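Gdp-l-fucose synthetase (Naegleria fowleri, PDB 6AQZ) probably catalyses the NADPH-dependent epimerisation and reduction of GDP-4-keto-6-deoxy-D-mannose that yields GDP-L-fucose. Local coordinates at residues Q71-Y76 with F119-T124; G210-C215 with K326-W331; E144-G149 with M164-G169; K45-K50 with A243-L248. All blocks are in the same frame, centred on the assembly; numbering follows the deposited sequence. Where two conformers were deposited one is given.

Interaction 1: Q71-Y76 with F119-T124; sequences QPFEKY and FGVKKT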
loop_
_atom_site.group_PDB
_atom_site.type_symbol
_atom_site.label_atom_id
_atom_site.label_comp_id
_atom_site.label_asym_id
_atom_site.label_seq_id
_atom_site.Cartn_x
_atom_site.Cartn_y
_atom_site.Cartn_z
ATOM N N GLN A 71 0.315 11.506 22.081
ATOM C CA GLN A 71 0.102 12.509 23.124
ATOM C C GLN A 71 -1.367 12.876 23.331
ATOM O O GLN A 71 -1.814 12.886 24.490
ATOM C CB GLN A 71 0.980 13.733 22.821
ATOM C CG GLN A 71 0.960 14.832 23.875
ATOM C CD GLN A 71 -0.162 15.843 23.672
ATOM O OE1 GLN A 71 -0.661 16.032 22.554
ATOM N NE2 GLN A 71 -0.569 16.498 24.763
ATOM N N PRO A 72 -2.173 13.143 22.296
ATOM C CA PRO A 72 -3.613 13.363 22.544
ATOM C C PRO A 72 -4.358 12.130 23.041
ATOM O O PRO A 72 -5.326 12.281 23.795
ATOM C CB PRO A 72 -4.144 13.803 21.174
ATOM C CG PRO A 72 -3.126 13.280 20.184
ATOM C CD PRO A 72 -1.811 13.406 20.892
ATOM N N PHE A 73 -3.952 10.917 22.645
ATOM C CA PHE A 73 -4.640 9.729 23.147
ATOM C C PHE A 73 -4.380 9.532 24.634
ATOM O O PHE A 73 -5.315 9.284 25.402
ATOM C CB PHE A 73 -4.218 8.489 22.362
ATOM C CG PHE A 73 -4.836 8.401 20.995
ATOM C CD1 PHE A 73 -4.323 9.150 19.938
ATOM C CD2 PHE A 73 -5.921 7.565 20.757
ATOM C CE1 PHE A 73 -4.880 9.074 18.665
ATOM C CE2 PHE A 73 -6.487 7.470 19.489
ATOM C CZ PHE A 73 -5.966 8.231 18.438
ATOM N N GLU A 74 -3.127 9.678 25.071
ATOM C CA GLU A 74 -2.856 9.580 26.499
ATOM C C GLU A 74 -3.585 10.683 27.248
ATOM O O GLU A 74 -4.096 10.456 28.349
ATOM C CB GLU A 74 -1.350 9.654 26.782
ATOM C CG GLU A 74 -0.528 8.567 26.098
ATOM C CD GLU A 74 0.940 8.537 26.520
ATOM O OE1 GLU A 74 1.277 9.137 27.559
ATOM O OE2 GLU A 74 1.760 7.906 25.813
ATOM N N LYS A 75 -3.690 11.872 26.640
ATOM C CA LYS A 75 -4.266 13.024 27.328
ATOM C C LYS A 75 -5.785 12.944 27.420
ATOM O O LYS A 75 -6.355 13.172 28.491
ATOM C CB LYS A 75 -3.847 14.316 26.627
ATOM C CG LYS A 75 -4.486 15.582 27.199
ATOM C CD LYS A 75 -3.489 16.726 27.202
ATOM C CE LYS A 75 -4.103 18.035 27.689
ATOM N NZ LYS A 75 -4.736 18.780 26.565
ATOM N N TYR A 76 -6.457 12.643 26.310
ATOM C CA TYR A 76 -7.914 12.701 26.242
ATOM C C TYR A 76 -8.599 11.347 26.397
ATOM O O TYR A 76 -9.792 11.319 26.719
ATOM C CB TYR A 76 -8.364 13.339 24.914
ATOM C CG TYR A 76 -7.874 14.767 24.733
ATOM C CD1 TYR A 76 -8.394 15.802 25.502
ATOM C CD2 TYR A 76 -6.884 15.076 23.806
ATOM C CE1 TYR A 76 -7.944 17.107 25.364
ATOM C CE2 TYR A 76 -6.429 16.378 23.656
ATOM C CZ TYR A 76 -6.966 17.391 24.443
ATOM O OH TYR A 76 -6.530 18.690 24.305
ATOM N N PHE A 119 -5.451 2.140 22.591
ATOM C CA PHE A 119 -6.188 2.860 23.618
ATOM C C PHE A 119 -7.655 2.479 23.670
ATOM O O PHE A 119 -8.427 3.129 24.383
ATOM C CB PHE A 119 -6.052 4.365 23.392
ATOM C CG PHE A 119 -4.716 4.918 23.802
ATOM C CD1 PHE A 119 -3.632 4.846 22.955
ATOM C CD2 PHE A 119 -4.552 5.519 25.040
ATOM C CE1 PHE A 119 -2.414 5.360 23.331
ATOM C CE2 PHE A 119 -3.333 6.031 25.420
ATOM C CZ PHE A 119 -2.264 5.953 24.562
ATOM N N GLY A 120 -8.046 1.423 22.969
ATOM C CA GLY A 120 -9.387 0.875 23.066
ATOM C C GLY A 120 -10.529 1.754 22.594
ATOM O O GLY A 120 -11.608 1.734 23.198
ATOM N N VAL A 121 -10.323 2.525 21.530
ATOM C CA VAL A 121 -11.416 3.306 20.961
ATOM C C VAL A 121 -12.503 2.350 20.489
ATOM O O VAL A 121 -12.211 1.317 19.872
ATOM C CB VAL A 121 -10.891 4.180 19.817
ATOM C CG1 VAL A 121 -12.028 4.909 19.133
ATOM C CG2 VAL A 121 -9.834 5.163 20.346
ATOM N N LYS A 122 -13.758 2.659 20.820
ATOM C CA LYS A 122 -14.849 1.750 20.474
ATOM C C LYS A 122 -15.064 1.714 18.968
ATOM O O LYS A 122 -15.113 0.635 18.367
ATOM C CB LYS A 122 -16.147 2.144 21.194
ATOM C CG LYS A 122 -16.123 2.069 22.720
ATOM C CD LYS A 122 -17.476 2.514 23.297
ATOM C CE LYS A 122 -17.666 2.154 24.769
ATOM N NZ LYS A 122 -16.732 2.876 25.676
ATOM N N LYS A 123 -15.118 2.886 18.332
ATOM C CA LYS A 123 -15.342 2.970 16.894
ATOM C C LYS A 123 -14.490 4.098 16.314
ATOM O O LYS A 123 -14.388 5.175 16.902
ATOM C CB LYS A 123 -16.816 3.201 16.560
ATOM C CG LYS A 123 -17.138 2.995 15.094
ATOM C CD LYS A 123 -18.511 3.535 14.714
ATOM C CE LYS A 123 -19.612 2.572 15.059
ATOM N NZ LYS A 123 -20.921 2.975 14.442
ATOM N N THR A 124 -13.841 3.819 15.186
ATOM C CA THR A 124 -12.985 4.769 14.487
ATOM C C THR A 124 -13.483 4.883 13.056
ATOM O O THR A 124 -13.716 3.867 12.399
ATOM C CB THR A 124 -11.511 4.320 14.541
ATOM O OG1 THR A 124 -11.055 4.411 15.891
ATOM C CG2 THR A 124 -10.597 5.162 13.623
#

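Interaction 2: G210-C215 with K326-W331; sequences GLMHKC and KETVQW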
loop_
_atom_site.group_PDB
_atom_site.type_symbol
_atom_site.label_atom_id
_atom_site.label_comp_id
_atom_site.label_asym_id
_atom_site.label_seq_id
_atom_site.Cartn_x
_atom_site.Cartn_y
_atom_site.Cartn_z
ATOM N N GLY A 210 -11.985 27.446 -5.519
ATOM C CA GLY A 210 -11.206 28.314 -6.385
ATOM C C GLY A 210 -12.086 29.198 -7.243
ATOM O O GLY A 210 -11.809 30.392 -7.422
ATOM N N LEU A 211 -13.194 28.648 -7.740
ATOM C CA LEU A 211 -14.106 29.478 -8.514
ATOM C C LEU A 211 -14.683 30.595 -7.650
ATOM O O LEU A 211 -14.873 31.717 -8.128
ATOM C CB LEU A 211 -15.218 28.626 -9.103
ATOM C CG LEU A 211 -14.751 27.803 -10.301
ATOM C CD1 LEU A 211 -15.901 26.977 -10.840
ATOM C CD2 LEU A 211 -14.143 28.674 -11.383
ATOM N N MET A 212 -14.937 30.313 -6.367
ATOM C CA MET A 212 -15.439 31.350 -5.468
ATOM C C MET A 212 -14.426 32.466 -5.282
ATOM O O MET A 212 -14.777 33.648 -5.349
ATOM C CB MET A 212 -15.814 30.763 -4.111
ATOM C CG MET A 212 -17.129 30.041 -4.125
ATOM S SD MET A 212 -17.589 29.423 -2.505
ATOM C CE MET A 212 -19.104 28.582 -2.946
ATOM N N HIS A 213 -13.161 32.111 -5.069
ATOM C CA HIS A 213 -12.138 33.131 -4.880
ATOM C C HIS A 213 -11.919 33.907 -6.169
ATOM O O HIS A 213 -11.695 35.126 -6.140
ATOM C CB HIS A 213 -10.832 32.482 -4.420
ATOM C CG HIS A 213 -9.849 33.450 -3.842
ATOM N ND1 HIS A 213 -8.568 33.088 -3.486
ATOM C CD2 HIS A 213 -9.956 34.770 -3.571
ATOM C CE1 HIS A 213 -7.934 34.142 -3.007
ATOM N NE2 HIS A 213 -8.753 35.175 -3.049
ATOM N N LYS A 214 -11.986 33.209 -7.305
ATOM C CA LYS A 214 -11.860 33.853 -8.604
ATOM C C LYS A 214 -12.982 34.857 -8.831
ATOM O O LYS A 214 -12.741 35.979 -9.301
ATOM C CB LYS A 214 -11.868 32.788 -9.704
ATOM C CG LYS A 214 -10.584 32.670 -10.485
ATOM C CD LYS A 214 -10.130 31.238 -10.585
ATOM C CE LYS A 214 -10.147 30.764 -12.032
ATOM N NZ LYS A 214 -9.731 31.879 -12.937
ATOM N N CYS A 215 -14.213 34.478 -8.483
ATOM C CA CYS A 215 -15.343 35.375 -8.664
ATOM C C CYS A 215 -15.197 36.592 -7.755
ATOM O O CYS A 215 -15.526 37.722 -8.148
ATOM C CB CYS A 215 -16.653 34.628 -8.405
ATOM S SG CYS A 215 -18.156 35.546 -8.879
ATOM N N LYS A 326 -24.908 29.722 -1.466
ATOM C CA LYS A 326 -25.105 31.052 -0.884
ATOM C C LYS A 326 -24.569 31.106 0.544
ATOM O O LYS A 326 -23.973 32.112 0.956
ATOM C CB LYS A 326 -26.587 31.449 -0.927
ATOM N N GLU A 327 -24.772 30.026 1.315
ATOM C CA GLU A 327 -24.242 29.975 2.676
ATOM C C GLU A 327 -22.717 30.007 2.668
ATOM O O GLU A 327 -22.092 30.670 3.503
ATOM C CB GLU A 327 -24.752 28.724 3.408
ATOM C CG GLU A 327 -26.208 28.825 3.875
ATOM C CD GLU A 327 -26.743 27.593 4.618
ATOM O OE1 GLU A 327 -25.981 26.626 4.907
ATOM O OE2 GLU A 327 -27.963 27.603 4.912
ATOM N N THR A 328 -22.096 29.319 1.717
ATOM C CA THR A 328 -20.639 29.341 1.657
ATOM C C THR A 328 -20.120 30.717 1.229
ATOM O O THR A 328 -19.183 31.250 1.840
ATOM C CB THR A 328 -20.150 28.241 0.710
ATOM O OG1 THR A 328 -20.680 26.976 1.143
ATOM C CG2 THR A 328 -18.622 28.178 0.706
ATOM N N VAL A 329 -20.735 31.314 0.201
ATOM C CA VAL A 329 -20.325 32.640 -0.256
ATOM C C VAL A 329 -20.487 33.666 0.859
ATOM O O VAL A 329 -19.590 34.481 1.101
ATOM C CB VAL A 329 -21.108 33.046 -1.520
ATOM C CG1 VAL A 329 -20.904 34.520 -1.816
ATOM C CG2 VAL A 329 -20.687 32.224 -2.715
ATOM N N GLN A 330 -21.617 33.627 1.575
ATOM C CA GLN A 330 -21.814 34.568 2.679
ATOM C C GLN A 330 -20.746 34.373 3.745
ATOM O O GLN A 330 -20.229 35.348 4.297
ATOM C CB GLN A 330 -23.214 34.429 3.285
ATOM N N TRP A 331 -20.397 33.115 4.042
ATOM C CA TRP A 331 -19.294 32.862 4.967
ATOM C C TRP A 331 -18.002 33.458 4.433
ATOM O O TRP A 331 -17.214 34.041 5.186
ATOM C CB TRP A 331 -19.113 31.351 5.211
ATOM C CG TRP A 331 -17.960 31.095 6.146
ATOM C CD1 TRP A 331 -18.013 30.975 7.501
ATOM C CD2 TRP A 331 -16.575 30.982 5.787
ATOM N NE1 TRP A 331 -16.750 30.804 8.009
ATOM C CE2 TRP A 331 -15.850 30.803 6.977
ATOM C CE3 TRP A 331 -15.884 31.018 4.579
ATOM C CZ2 TRP A 331 -14.467 30.650 6.989
ATOM C CZ3 TRP A 331 -14.513 30.894 4.597
ATOM C CH2 TRP A 331 -13.819 30.699 5.787
#

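Interaction 3: E144-G149 with M164-G169; sequences EKLHEG and MLDMLG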
loop_
_atom_site.group_PDB
_atom_site.type_symbol
_atom_site.label_atom_id
_atom_site.label_comp_id
_atom_site.label_asym_id
_atom_site.label_seq_id
_atom_site.Cartn_x
_atom_site.Cartn_y
_atom_site.Cartn_z
ATOM N N GLU A 144 -17.335 -1.565 -3.466
ATOM C CA GLU A 144 -16.674 -2.862 -3.577
ATOM C C GLU A 144 -15.566 -2.867 -4.622
ATOM O O GLU A 144 -14.722 -3.763 -4.603
ATOM C CB GLU A 144 -17.697 -3.948 -3.939
ATOM N N LYS A 145 -15.514 -1.869 -5.493
ATOM C CA LYS A 145 -14.509 -1.804 -6.542
ATOM C C LYS A 145 -13.210 -1.116 -6.119
ATOM O O LYS A 145 -12.281 -1.031 -6.930
ATOM C CB LYS A 145 -15.109 -1.085 -7.741
ATOM C CG LYS A 145 -16.235 -1.865 -8.366
ATOM C CD LYS A 145 -17.055 -0.974 -9.266
ATOM C CE LYS A 145 -17.653 -1.740 -10.421
ATOM N NZ LYS A 145 -18.459 -0.807 -11.235
ATOM N N LEU A 146 -13.096 -0.728 -4.851
ATOM C CA LEU A 146 -11.957 0.048 -4.363
ATOM C C LEU A 146 -10.587 -0.542 -4.745
ATOM O O LEU A 146 -9.685 0.208 -5.142
ATOM C CB LEU A 146 -12.080 0.191 -2.846
ATOM C CG LEU A 146 -10.937 0.908 -2.143
ATOM C CD1 LEU A 146 -10.781 2.350 -2.665
ATOM C CD2 LEU A 146 -11.204 0.924 -0.656
ATOM N N HIS A 147 -10.398 -1.866 -4.630
ATOM C CA HIS A 147 -9.070 -2.462 -4.835
ATOM C C HIS A 147 -8.960 -3.237 -6.140
ATOM O O HIS A 147 -7.981 -3.964 -6.340
ATOM C CB HIS A 147 -8.710 -3.391 -3.672
ATOM C CG HIS A 147 -8.746 -2.726 -2.334
ATOM N ND1 HIS A 147 -7.720 -1.935 -1.861
ATOM C CD2 HIS A 147 -9.684 -2.745 -1.358
ATOM C CE1 HIS A 147 -8.031 -1.477 -0.661
ATOM N NE2 HIS A 147 -9.220 -1.948 -0.333
ATOM N N GLU A 148 -9.922 -3.092 -7.042
ATOM C CA GLU A 148 -9.971 -3.908 -8.255
ATOM C C GLU A 148 -9.145 -3.257 -9.368
ATOM O O GLU A 148 -9.638 -2.956 -10.455
ATOM C CB GLU A 148 -11.416 -4.097 -8.695
ATOM C CG GLU A 148 -12.274 -4.828 -7.651
ATOM C CD GLU A 148 -11.764 -6.220 -7.295
ATOM O OE1 GLU A 148 -11.310 -6.956 -8.195
ATOM O OE2 GLU A 148 -11.792 -6.565 -6.093
ATOM N N GLY A 149 -7.865 -3.027 -9.083
ATOM C CA GLY A 149 -6.984 -2.463 -10.078
ATOM C C GLY A 149 -6.295 -1.187 -9.635
ATOM O O GLY A 149 -6.669 -0.549 -8.646
ATOM N N MET A 164 -4.504 1.665 1.682
ATOM C CA MET A 164 -3.889 0.971 2.809
ATOM C C MET A 164 -4.454 1.425 4.159
ATOM O O MET A 164 -4.363 0.674 5.136
ATOM C CB MET A 164 -2.370 1.155 2.732
ATOM C CG MET A 164 -1.732 0.491 1.483
ATOM S SD MET A 164 -2.225 -1.268 1.297
ATOM C CE MET A 164 -3.344 -1.206 -0.100
ATOM N N LEU A 165 -5.072 2.612 4.223
ATOM C CA LEU A 165 -5.841 3.004 5.404
ATOM C C LEU A 165 -7.082 2.126 5.554
ATOM O O LEU A 165 -7.404 1.673 6.661
ATOM C CB LEU A 165 -6.204 4.499 5.325
ATOM C CG LEU A 165 -7.285 5.170 6.204
ATOM C CD1 LEU A 165 -6.998 4.982 7.686
ATOM C CD2 LEU A 165 -7.365 6.697 5.894
ATOM N N ASP A 166 -7.774 1.873 4.445
ATOM C CA ASP A 166 -8.890 0.945 4.454
ATOM C C ASP A 166 -8.437 -0.453 4.870
ATOM O O ASP A 166 -9.074 -1.087 5.730
ATOM C CB ASP A 166 -9.559 0.922 3.079
ATOM C CG ASP A 166 -10.556 -0.240 2.935
ATOM O OD1 ASP A 166 -11.551 -0.258 3.677
ATOM O OD2 ASP A 166 -10.352 -1.129 2.073
ATOM N N MET A 167 -7.330 -0.952 4.278
ATOM C CA MET A 167 -6.866 -2.306 4.618
ATOM C C MET A 167 -6.435 -2.384 6.073
ATOM O O MET A 167 -6.797 -3.327 6.779
ATOM C CB MET A 167 -5.708 -2.773 3.727
ATOM C CG MET A 167 -6.064 -3.091 2.279
ATOM S SD MET A 167 -7.467 -4.234 2.120
ATOM C CE MET A 167 -6.898 -5.677 3.036
ATOM N N LEU A 168 -5.708 -1.374 6.560
ATOM C CA LEU A 168 -5.244 -1.430 7.941
ATOM C C LEU A 168 -6.410 -1.526 8.917
ATOM O O LEU A 168 -6.314 -2.221 9.936
ATOM C CB LEU A 168 -4.377 -0.208 8.262
ATOM C CG LEU A 168 -3.803 -0.276 9.689
ATOM C CD1 LEU A 168 -3.084 -1.608 9.944
ATOM C CD2 LEU A 168 -2.885 0.923 9.970
ATOM N N GLY A 169 -7.529 -0.851 8.610
ATOM C CA GLY A 169 -8.721 -0.974 9.439
ATOM C C GLY A 169 -9.282 -2.389 9.435
ATOM O O GLY A 169 -9.732 -2.901 10.466
#

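Interaction 4: K45-K50 with A243-L248; sequences KKEQIK and AARMLL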
loop_
_atom_site.group_PDB
_atom_site.type_symbol
_atom_site.label_atom_id
_atom_site.label_comp_id
_atom_site.label_asym_id
_atom_site.label_seq_id
_atom_site.Cartn_x
_atom_site.Cartn_y
_atom_site.Cartn_z
ATOM N N LYS A 45 -22.275 21.367 17.378
ATOM C CA LYS A 45 -22.756 22.498 18.169
ATOM C C LYS A 45 -24.203 22.851 17.841
ATOM O O LYS A 45 -24.996 23.150 18.742
ATOM C CB LYS A 45 -21.844 23.709 17.959
ATOM N N LYS A 46 -24.564 22.834 16.561
ATOM C CA LYS A 46 -25.926 23.177 16.181
ATOM C C LYS A 46 -26.908 22.181 16.773
ATOM O O LYS A 46 -27.936 22.561 17.339
ATOM C CB LYS A 46 -26.046 23.200 14.659
ATOM C CG LYS A 46 -27.450 23.446 14.155
ATOM C CD LYS A 46 -27.509 23.308 12.646
ATOM C CE LYS A 46 -28.904 23.623 12.143
ATOM N NZ LYS A 46 -28.984 23.562 10.660
ATOM N N GLU A 47 -26.602 20.895 16.662
ATOM C CA GLU A 47 -27.489 19.857 17.166
ATOM C C GLU A 47 -27.194 19.477 18.618
ATOM O O GLU A 47 -27.836 18.570 19.148
ATOM C CB GLU A 47 -27.415 18.646 16.225
ATOM C CG GLU A 47 -27.894 19.015 14.825
ATOM C CD GLU A 47 -27.949 17.850 13.850
ATOM O OE1 GLU A 47 -27.450 16.748 14.164
ATOM O OE2 GLU A 47 -28.511 18.047 12.753
ATOM N N GLN A 48 -26.238 20.145 19.264
ATOM C CA GLN A 48 -25.956 19.962 20.689
ATOM C C GLN A 48 -25.697 18.500 21.040
ATOM O O GLN A 48 -26.273 17.944 21.977
ATOM C CB GLN A 48 -27.092 20.531 21.544
ATOM C CG GLN A 48 -27.056 22.046 21.690
ATOM C CD GLN A 48 -25.799 22.526 22.383
ATOM O OE1 GLN A 48 -25.660 22.395 23.598
ATOM N NE2 GLN A 48 -24.870 23.082 21.612
ATOM N N ILE A 49 -24.788 17.883 20.295
ATOM C CA ILE A 49 -24.438 16.487 20.514
ATOM C C ILE A 49 -23.626 16.372 21.798
ATOM O O ILE A 49 -22.775 17.220 22.092
ATOM C CB ILE A 49 -23.674 15.950 19.291
ATOM C CG1 ILE A 49 -24.499 16.226 18.029
ATOM C CG2 ILE A 49 -23.361 14.462 19.451
ATOM C CD1 ILE A 49 -24.193 15.302 16.874
ATOM N N LYS A 50 -23.905 15.329 22.580
ATOM C CA LYS A 50 -23.268 15.143 23.871
ATOM C C LYS A 50 -21.829 14.667 23.689
ATOM O O LYS A 50 -21.414 14.254 22.608
ATOM C CB LYS A 50 -24.071 14.160 24.729
ATOM N N ALA A 243 -22.249 16.520 4.498
ATOM C CA ALA A 243 -21.298 15.426 4.700
ATOM C C ALA A 243 -21.075 15.166 6.184
ATOM O O ALA A 243 -20.950 14.007 6.608
ATOM C CB ALA A 243 -19.963 15.737 4.019
ATOM N N ALA A 244 -21.031 16.242 6.987
ATOM C CA ALA A 244 -20.850 16.103 8.429
ATOM C C ALA A 244 -22.020 15.361 9.085
ATOM O O ALA A 244 -21.818 14.604 10.044
ATOM C CB ALA A 244 -20.663 17.490 9.067
ATOM N N ARG A 245 -23.255 15.618 8.634
ATOM C CA ARG A 245 -24.408 14.897 9.166
ATOM C C ARG A 245 -24.381 13.424 8.741
ATOM O O ARG A 245 -24.675 12.527 9.547
ATOM C CB ARG A 245 -25.709 15.578 8.719
ATOM C CG ARG A 245 -25.968 16.933 9.381
ATOM C CD ARG A 245 -27.380 17.435 9.109
ATOM N NE ARG A 245 -27.541 17.817 7.714
ATOM C CZ ARG A 245 -28.451 17.329 6.879
ATOM N NH1 ARG A 245 -29.318 16.398 7.274
ATOM N NH2 ARG A 245 -28.482 17.782 5.632
ATOM N N MET A 246 -24.017 13.161 7.482
ATOM C CA MET A 246 -23.863 11.792 7.013
ATOM C C MET A 246 -22.755 11.082 7.772
ATOM O O MET A 246 -22.889 9.900 8.126
ATOM C CB MET A 246 -23.557 11.791 5.518
ATOM C CG MET A 246 -24.600 12.517 4.726
ATOM S SD MET A 246 -24.105 12.868 3.037
ATOM C CE MET A 246 -24.490 11.322 2.229
ATOM N N LEU A 247 -21.658 11.788 8.039
ATOM C CA LEU A 247 -20.584 11.182 8.819
ATOM C C LEU A 247 -21.057 10.887 10.235
ATOM O O LEU A 247 -20.735 9.834 10.799
ATOM C CB LEU A 247 -19.347 12.089 8.830
ATOM C CG LEU A 247 -18.126 11.780 9.705
ATOM C CD1 LEU A 247 -17.478 10.408 9.350
ATOM C CD2 LEU A 247 -17.100 12.862 9.522
ATOM N N LEU A 248 -21.803 11.823 10.841
ATOM C CA LEU A 248 -22.281 11.597 12.202
ATOM C C LEU A 248 -23.294 10.454 12.262
ATOM O O LEU A 248 -23.249 9.632 13.184
ATOM C CB LEU A 248 -22.847 12.887 12.780
ATOM C CG LEU A 248 -21.698 13.862 13.069
ATOM C CD1 LEU A 248 -22.217 15.253 13.434
ATOM C CD2 LEU A 248 -20.731 13.328 14.122
#

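Interaction 1: Q71-Y76 with F119-T124
Phe73 and Phe119 share the same first torsion, chi1 -76° in both, with CG anti to the carbonyl carbon and beside the backbone N. In Phe119 this lays the ring against the flank of helix 66-76, where Phe73 CB sits over the middle of one ring face, 3.6 Å from the centroid in a CH-pi contact almost on the ring normal. The Phe73 ring itself runs past Phe119 toward the sheet: the two ring planes lie 43° apart with centroids separated by 5.7 Å, an oblique pair. Beyond it, Phe73 CE2 reaches Val121 CG2 at 4.2 Å, the methyl arriving at the ring edge. On the outer side, the methylene Glu74 CG borders the rim of the Phe119 ring, 3.5 Å from CZ, while the extended chain carries its carboxylate onward to the exposed surface. Phe73 also packs on Leu28 of strand 26-30 and on Cys115 and Cys116 of helix 98-118, so its ring is buried between sheet and helices. Gly120, at positive phi, is the C-prime residue of the Schellman motif that ends helix 98-118 and turns the chain into strand 123-127, a helix-to-strand step of the Rossmann-type alpha/beta fold.

Interaction 2: G210-C215 with K326-W331
Met212 and Val329 mark the closest backbone approach of two helical segments, their CA atoms 7.3 Å apart. Both segments are interior turns of longer helices, 207-221 and 321-335, and each keeps regular i to i+4 bonds, such as Lys214 N to Gly210 O at 2.8 Å and Gln330 N to Lys326 O at 2.9 Å. From helix 207-221 it is Met212 that makes the contact. It leaves its helix with an extended thioether (chi2 -177°, chi3 -177°), which pushes sulfur and methyl onto the facing helix. There SD lies 3.6 Å from Thr328 CG2, and CE rests against the same threonine, 3.8 Å from its CB, the two side chains meeting at about a right angle. Val329 offers its CG2 branch next to them, 4.0 Å from Met212 CE. The contact is thus helix-on-helix packing through apolar groups, tying the C-terminal helix 321-335 to helix 207-221 in what is probably the smaller, substrate-binding part of an extended short-chain dehydrogenase. Thr328 meets the methionine with its methyl and CB; its OG1 is hydrogen-bonded to Ala324 O, one turn back in its own helix, so the buried hydroxyl is satisfied there. A third helix, 272-283, closes over the pair: Ile279 packs on Met212, and Phe283 on Val329. Farther along, a hydrogen bond between His213 NE2 and Tyr336 OH joins helix 207-221 to the residue just beyond helix 321-335.

Interaction 3: E144-G149 with M164-G169
His147 gives its NE2 proton to Asp166 OD2, a 2.8 Å bond that is nearly straight, 168° at the hydrogen. The oxygen lies almost exactly in the imidazole plane and is met nearly along its own C-O direction, and the ring and carboxylate are close to coplanar, 22° apart. Met167, one residue further along the helix, lays its sulfur obliquely by the same ring, SD being 3.8 Å from His147 NE2. Its chain is bent at both chi2 and chi3, which folds the thioether back toward the histidine. Leu146 comes at Asp166 head on from the loop, its CD2 methyl 3.5 Å from Asp166 OD2, while Leu146 CG stands 3.8 Å above the plane of the His147 ring, near the rim. The carboxylate oxygen has a second partner, Arg170 NE, in a salt bridge one turn along the helix. The loop is shaped by a type I turn from Lys145 to Glu148, whose Glu148 N to Lys145 O bond is 3.1 Å, and it is tied again to helix 156-179 where Gly149 O accepts from Arg163 NH1. Outermost lies the second subunit: its Tyr160 packs on His147 and its Asn156 on Met167, while Met164 touches Trp102 of both chains. Helices 98-118 and 156-179 thus meet the other subunit here, consistent with the helical dimer interface known from extended short-chain dehydrogenases, and the 144-149 loop, fastened to helix 156-179, takes part in it.

Interaction 4: K45-K50 with A243-L248
Arg245 NH2 is gripped twice, by a salt bridge to Asp242 OD1 and a hydrogen bond to Gln317 O, and this holds the guanidinium between the start of its own helix and the loop that carries Phe316 and Gln317. Glu47 meets the same side chain nearer the backbone: extended at chi2 (-176°), it carries OE2 to 3.9 Å from the methylene Arg245 CD, the two chains crossing at about a right angle. The opposite charges lie apart, Glu47 OE2 being 5.1 Å from Arg245 NE, with the flat groups 62° apart; any attraction is probably modest. Here the turn that follows helix 35-46, the first helix after the glycine-rich turn of the Rossmann-type fold, comes against helix 240-253. Helix 35-46 ends in a Schellman motif with Gln48, at positive phi, as the C-prime residue: Ile49 N bonds to Val44 O, and Gln48 N more weakly to Lys45 O. Gln48 NE2 also donates to Lys45 O, at 2.9 Å and in the carbonyl plane. The turn sends Ile49 back toward Leu248. Ile49 has two conformers; in one of them the CD1 methyls of Ile49 and Leu248 meet at 4.0 Å, a distance to be taken with caution. Leu248 also packs on Ile43 of helix 35-46, while Leu247 reaches Phe36 and Val40 earlier on the same helix.

In the fold
Interactions 1, 3 and 4 join parts of the Rossmann-type region to each other; interaction 2 joins helix 207-221 to the C-terminal helix, on the other side of the chain's centre from 1 and 3. Interactions 2 and 3 are buried; 1 and 4 are only partly so, each pairing apolar side chains with a glutamate at the solvent edge. Their chemistry follows: aromatic and aliphatic packing in 1, thioether and methyl packing in 2, a short, nearly straight histidine-carboxylate hydrogen bond in 3 beside the second subunit, and in 4 an aliphatic touch beside a glutamate and an arginine methylene. Interactions 1 and 3 both border helix 98-118. Interactions 1 and 4 share a Schellman motif ending one helix close to the contact.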